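Long-range contact in penicillin-binding protein 1A (Mycobacterium tuberculosis, PDB 5CXW), which polymerises glycan strands and cross-links their peptides in peptidoglycan synthesis, its penicillin-sensitive transpeptidase domain being held here in complex with penicillin V: residues V266-R278 against G284-Q296. Sequence-based numbering, arbitrary orientation. Where two conformers were deposited one is given.
Sequences VTAAMEPIAGYSR and GGRDSAAKTGTTQ. With 35P ((2R,4S)-5,5-dimethyl-2-{(1R)-2-oxo-1-[(phenoxyacetyl)amino]ethyl}-1,3-thiazolidine-4-carboxylic acid), chain C.
Ile273 rests on the peptide between Ala290 and Lys291, with CB, CG1, CG2 and CD1 all gathered round Ala290 O; CB comes as near as 3.1 Å to that oxygen, which is buried without a polar partner. Met270 meets the same peptide with its CE, 3.5 Å from Ala290 C, because a bend at chi3 (68°) turns the methyl back to the strand. The one direct hydrogen bond runs from Ala290 N to Met270 O at 3.3 Å; Ile273 N reaches that oxygen from the opposite face of its carbonyl plane. The contact packs helix 260-270 and the turn after it against strand 289-296, an outermost strand of the transpeptidase domain's antiparallel sheet; this strand carries Lys291, Thr292 and Gly293, the Lys-Thr-Gly motif of penicillin-binding enzymes. Further along, Ser277 OG touches Thr292 CG2 at 3.6 Å, and a water donates to both Ser277 OG and Thr292 OG1. Thr294 OG1 donates to O16 of the bound penicillin's carboxylate; Thr292 OG1 lies doubtfully close to O14, at 2.5 Å. Lys291 curls back at chi2 and chi4, letting NZ donate to Thr292 O at 2.8 Å and also hydrogen-bond to Ser150. Toward Asp287, a water donates to Glu271 OE2 and Asp287 OD2, carboxylate oxygens 4.2 Å apart.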
# COMPACT_ATOMS: atom_id res chain seq x y z
N VAL A 266 8.19 -7.94 10.01
CA VAL A 266 7.44 -6.75 9.64
C VAL A 266 5.91 -6.98 9.91
O VAL A 266 5.23 -6.17 10.54
CB VAL A 266 7.66 -6.34 8.18
CG1 VAL A 266 6.69 -5.23 7.78
CG2 VAL A 266 9.14 -5.94 7.95
N THR A 267 5.42 -8.14 9.49
CA THR A 267 4.04 -8.54 9.79
C THR A 267 3.75 -8.42 11.26
O THR A 267 2.73 -7.84 11.64
CB THR A 267 3.77 -9.95 9.23
OG1 THR A 267 3.96 -9.89 7.82
CG2 THR A 267 2.36 -10.43 9.55
N ALA A 268 4.64 -9.00 12.08
CA ALA A 268 4.43 -9.02 13.51
C ALA A 268 4.28 -7.56 14.02
O ALA A 268 3.44 -7.31 14.89
CB ALA A 268 5.54 -9.76 14.22
N ALA A 269 5.13 -6.67 13.58
CA ALA A 269 5.01 -5.25 13.98
C ALA A 269 3.73 -4.58 13.59
O ALA A 269 3.22 -3.69 14.33
CB ALA A 269 6.20 -4.46 13.46
N MET A 270 3.17 -5.00 12.45
CA MET A 270 1.96 -4.42 11.86
C MET A 270 0.67 -5.02 12.41
O MET A 270 -0.40 -4.44 12.23
CB MET A 270 1.97 -4.56 10.34
CG MET A 270 3.06 -3.72 9.76
SD MET A 270 3.32 -4.05 8.01
CE MET A 270 1.77 -3.37 7.36
N GLU A 271 0.78 -6.18 13.04
CA GLU A 271 -0.46 -6.90 13.51
C GLU A 271 -1.37 -6.06 14.37
O GLU A 271 -2.57 -6.11 14.18
CB GLU A 271 -0.13 -8.19 14.21
CG GLU A 271 0.12 -9.35 13.27
CD GLU A 271 0.38 -10.65 14.02
OE1 GLU A 271 1.53 -10.89 14.39
OE2 GLU A 271 -0.54 -11.43 14.26
N PRO A 272 -0.82 -5.27 15.32
CA PRO A 272 -1.73 -4.54 16.23
C PRO A 272 -2.34 -3.28 15.59
O PRO A 272 -3.05 -2.52 16.26
CB PRO A 272 -0.84 -4.12 17.39
CG PRO A 272 0.56 -4.25 16.92
CD PRO A 272 0.59 -5.27 15.81
N ILE A 273 -1.86 -2.91 14.38
CA ILE A 273 -2.15 -1.54 13.87
C ILE A 273 -3.58 -1.34 13.38
O ILE A 273 -4.10 -0.28 13.59
CB ILE A 273 -1.07 -1.08 12.84
CG1 ILE A 273 0.29 -1.11 13.54
CG2 ILE A 273 -1.40 0.27 12.21
CD1 ILE A 273 1.47 -0.69 12.65
N ALA A 274 -4.26 -2.32 12.80
CA ALA A 274 -5.66 -2.08 12.42
C ALA A 274 -6.52 -1.67 13.65
O ALA A 274 -7.32 -0.75 13.62
CB ALA A 274 -6.21 -3.30 11.73
N GLY A 275 -6.32 -2.39 14.73
CA GLY A 275 -7.01 -2.07 15.98
C GLY A 275 -6.58 -0.79 16.64
O GLY A 275 -7.41 -0.02 17.08
N TYR A 276 -5.29 -0.53 16.66
CA TYR A 276 -4.75 0.71 17.16
C TYR A 276 -5.28 1.92 16.40
O TYR A 276 -5.44 3.00 16.98
CB TYR A 276 -3.23 0.66 17.14
CG TYR A 276 -2.56 1.84 17.76
CD1 TYR A 276 -2.35 1.87 19.11
CD2 TYR A 276 -2.15 2.90 16.99
CE1 TYR A 276 -1.74 2.97 19.71
CE2 TYR A 276 -1.55 4.03 17.59
CZ TYR A 276 -1.34 4.04 18.93
OH TYR A 276 -0.76 5.15 19.55
N SER A 277 -5.51 1.75 15.11
CA SER A 277 -5.99 2.77 14.21
C SER A 277 -7.52 2.92 14.33
O SER A 277 -8.26 2.69 13.39
CB SER A 277 -5.61 2.40 12.77
OG SER A 277 -4.19 2.26 12.70
N ARG A 278 -7.93 3.36 15.53
CA ARG A 278 -9.33 3.67 15.83
C ARG A 278 -10.23 2.45 15.61
O ARG A 278 -11.31 2.53 15.02
CB ARG A 278 -9.77 4.92 15.09
CG ARG A 278 -8.91 6.10 15.54
CD ARG A 278 -9.35 7.47 15.04
NE ARG A 278 -10.65 7.91 15.53
CZ ARG A 278 -10.85 8.69 16.59
NH1 ARG A 278 -9.85 9.03 17.36
NH2 ARG A 278 -12.06 9.02 16.92
N GLY A 284 -14.97 -10.71 12.89
CA GLY A 284 -14.96 -12.12 13.26
C GLY A 284 -13.62 -12.59 13.81
O GLY A 284 -13.27 -13.77 13.68
N GLY A 285 -12.88 -11.66 14.43
CA GLY A 285 -11.57 -11.95 14.99
C GLY A 285 -10.47 -12.21 14.00
O GLY A 285 -9.44 -12.81 14.31
N ARG A 286 -10.68 -11.80 12.77
CA ARG A 286 -9.68 -12.08 11.76
C ARG A 286 -8.45 -11.21 11.97
O ARG A 286 -8.56 -9.99 11.96
CB ARG A 286 -10.29 -11.85 10.38
CG ARG A 286 -9.42 -12.31 9.25
CD ARG A 286 -10.01 -11.97 7.90
NE ARG A 286 -11.32 -12.57 7.66
CZ ARG A 286 -11.51 -13.78 7.12
NH1 ARG A 286 -10.51 -14.56 6.76
NH2 ARG A 286 -12.74 -14.18 6.88
N ASP A 287 -7.27 -11.81 12.08
CA ASP A 287 -6.02 -11.06 12.23
C ASP A 287 -5.68 -10.32 10.93
O ASP A 287 -6.03 -10.75 9.82
CB ASP A 287 -4.81 -11.97 12.56
CG ASP A 287 -4.92 -12.66 13.92
OD1 ASP A 287 -5.81 -12.26 14.69
OD2 ASP A 287 -4.15 -13.64 14.19
N SER A 288 -4.92 -9.25 11.06
CA SER A 288 -4.47 -8.52 9.90
C SER A 288 -3.16 -7.80 10.25
O SER A 288 -2.79 -7.76 11.40
CB SER A 288 -5.50 -7.44 9.48
OG SER A 288 -5.66 -6.46 10.48
N ALA A 289 -2.52 -7.24 9.23
CA ALA A 289 -1.30 -6.47 9.38
C ALA A 289 -1.51 -5.23 8.56
O ALA A 289 -1.80 -5.33 7.35
CB ALA A 289 -0.12 -7.30 8.84
N ALA A 290 -1.38 -4.04 9.14
CA ALA A 290 -1.76 -2.82 8.46
C ALA A 290 -0.92 -1.63 8.83
O ALA A 290 -0.19 -1.66 9.88
CB ALA A 290 -3.25 -2.55 8.75
N LYS A 291 -1.02 -0.58 8.04
CA LYS A 291 -0.33 0.68 8.35
C LYS A 291 -1.11 1.83 7.72
O LYS A 291 -1.42 1.80 6.56
CB LYS A 291 1.12 0.67 7.87
CG LYS A 291 1.88 1.94 8.28
CD LYS A 291 2.20 2.00 9.79
CE LYS A 291 2.77 3.37 10.19
NZ LYS A 291 1.73 4.40 10.28
N THR A 292 -1.37 2.85 8.53
CA THR A 292 -2.01 4.06 8.09
C THR A 292 -0.97 5.07 7.59
O THR A 292 0.24 5.01 7.94
CB THR A 292 -2.75 4.75 9.23
OG1 THR A 292 -1.87 4.87 10.35
CG2 THR A 292 -4.06 3.98 9.58
N GLY A 293 -1.45 6.05 6.84
CA GLY A 293 -0.65 7.22 6.49
C GLY A 293 -1.49 8.47 6.37
O GLY A 293 -2.63 8.36 5.95
N THR A 294 -0.93 9.63 6.70
CA THR A 294 -1.63 10.90 6.54
C THR A 294 -0.57 11.94 6.16
O THR A 294 0.40 12.11 6.88
CB THR A 294 -2.29 11.36 7.83
OG1 THR A 294 -3.14 10.34 8.41
CG2 THR A 294 -3.15 12.58 7.53
N THR A 295 -0.72 12.53 4.98
CA THR A 295 0.21 13.59 4.51
C THR A 295 -0.27 14.98 4.89
O THR A 295 -1.46 15.25 5.07
CB THR A 295 0.46 13.52 3.01
OG1 THR A 295 -0.71 13.83 2.32
CG2 THR A 295 0.85 12.13 2.57
N GLN A 296 0.71 15.88 4.99
CA GLN A 296 0.45 17.28 5.25
C GLN A 296 0.07 18.04 3.99
O GLN A 296 0.68 17.87 2.92
CB GLN A 296 1.74 17.92 5.82
CG GLN A 296 1.70 19.41 6.03
CD GLN A 296 2.97 19.89 6.71
OE1 GLN A 296 4.07 19.29 6.53
NE2 GLN A 296 2.87 21.00 7.46
C24 35P C . 2.04 17.61 9.76
C23 35P C . 1.38 18.82 9.63
C22 35P C . 0.10 18.86 9.13
C21 35P C . -0.56 17.70 8.75
C20 35P C . 0.07 16.48 8.88
C19 35P C . 1.39 16.43 9.40
O1 35P C . 2.07 15.26 9.57
C2 35P C . 1.36 14.03 9.46
C3 35P C . 2.24 12.92 9.97
O18 35P C . 3.10 13.15 10.80
N4 35P C . 1.95 11.72 9.47
C5 35P C . 2.66 10.53 9.90
C6 35P C . 2.56 9.54 8.81
O17 35P C . 1.71 9.56 7.90
C8 35P C . 2.07 9.86 11.22
N7 35P C . 1.23 8.84 10.66
S11 35P C . 1.05 10.77 12.25
C10 35P C . -0.45 9.96 11.92
C12 35P C . -1.57 10.98 11.73
C15 35P C . -0.88 9.03 13.01
C9 35P C . -0.16 9.23 10.61
C13 35P C . -0.99 8.04 10.22
O14 35P C . -0.50 6.90 10.50
O16 35P C . -2.06 8.26 9.62
O HOH W 1 -3.47 -4.85 11.75
O HOH W 2 -4.26 -8.52 13.84
O HOH W 3 -1.67 -14.09 13.33
O HOH W 4 -2.39 4.24 12.89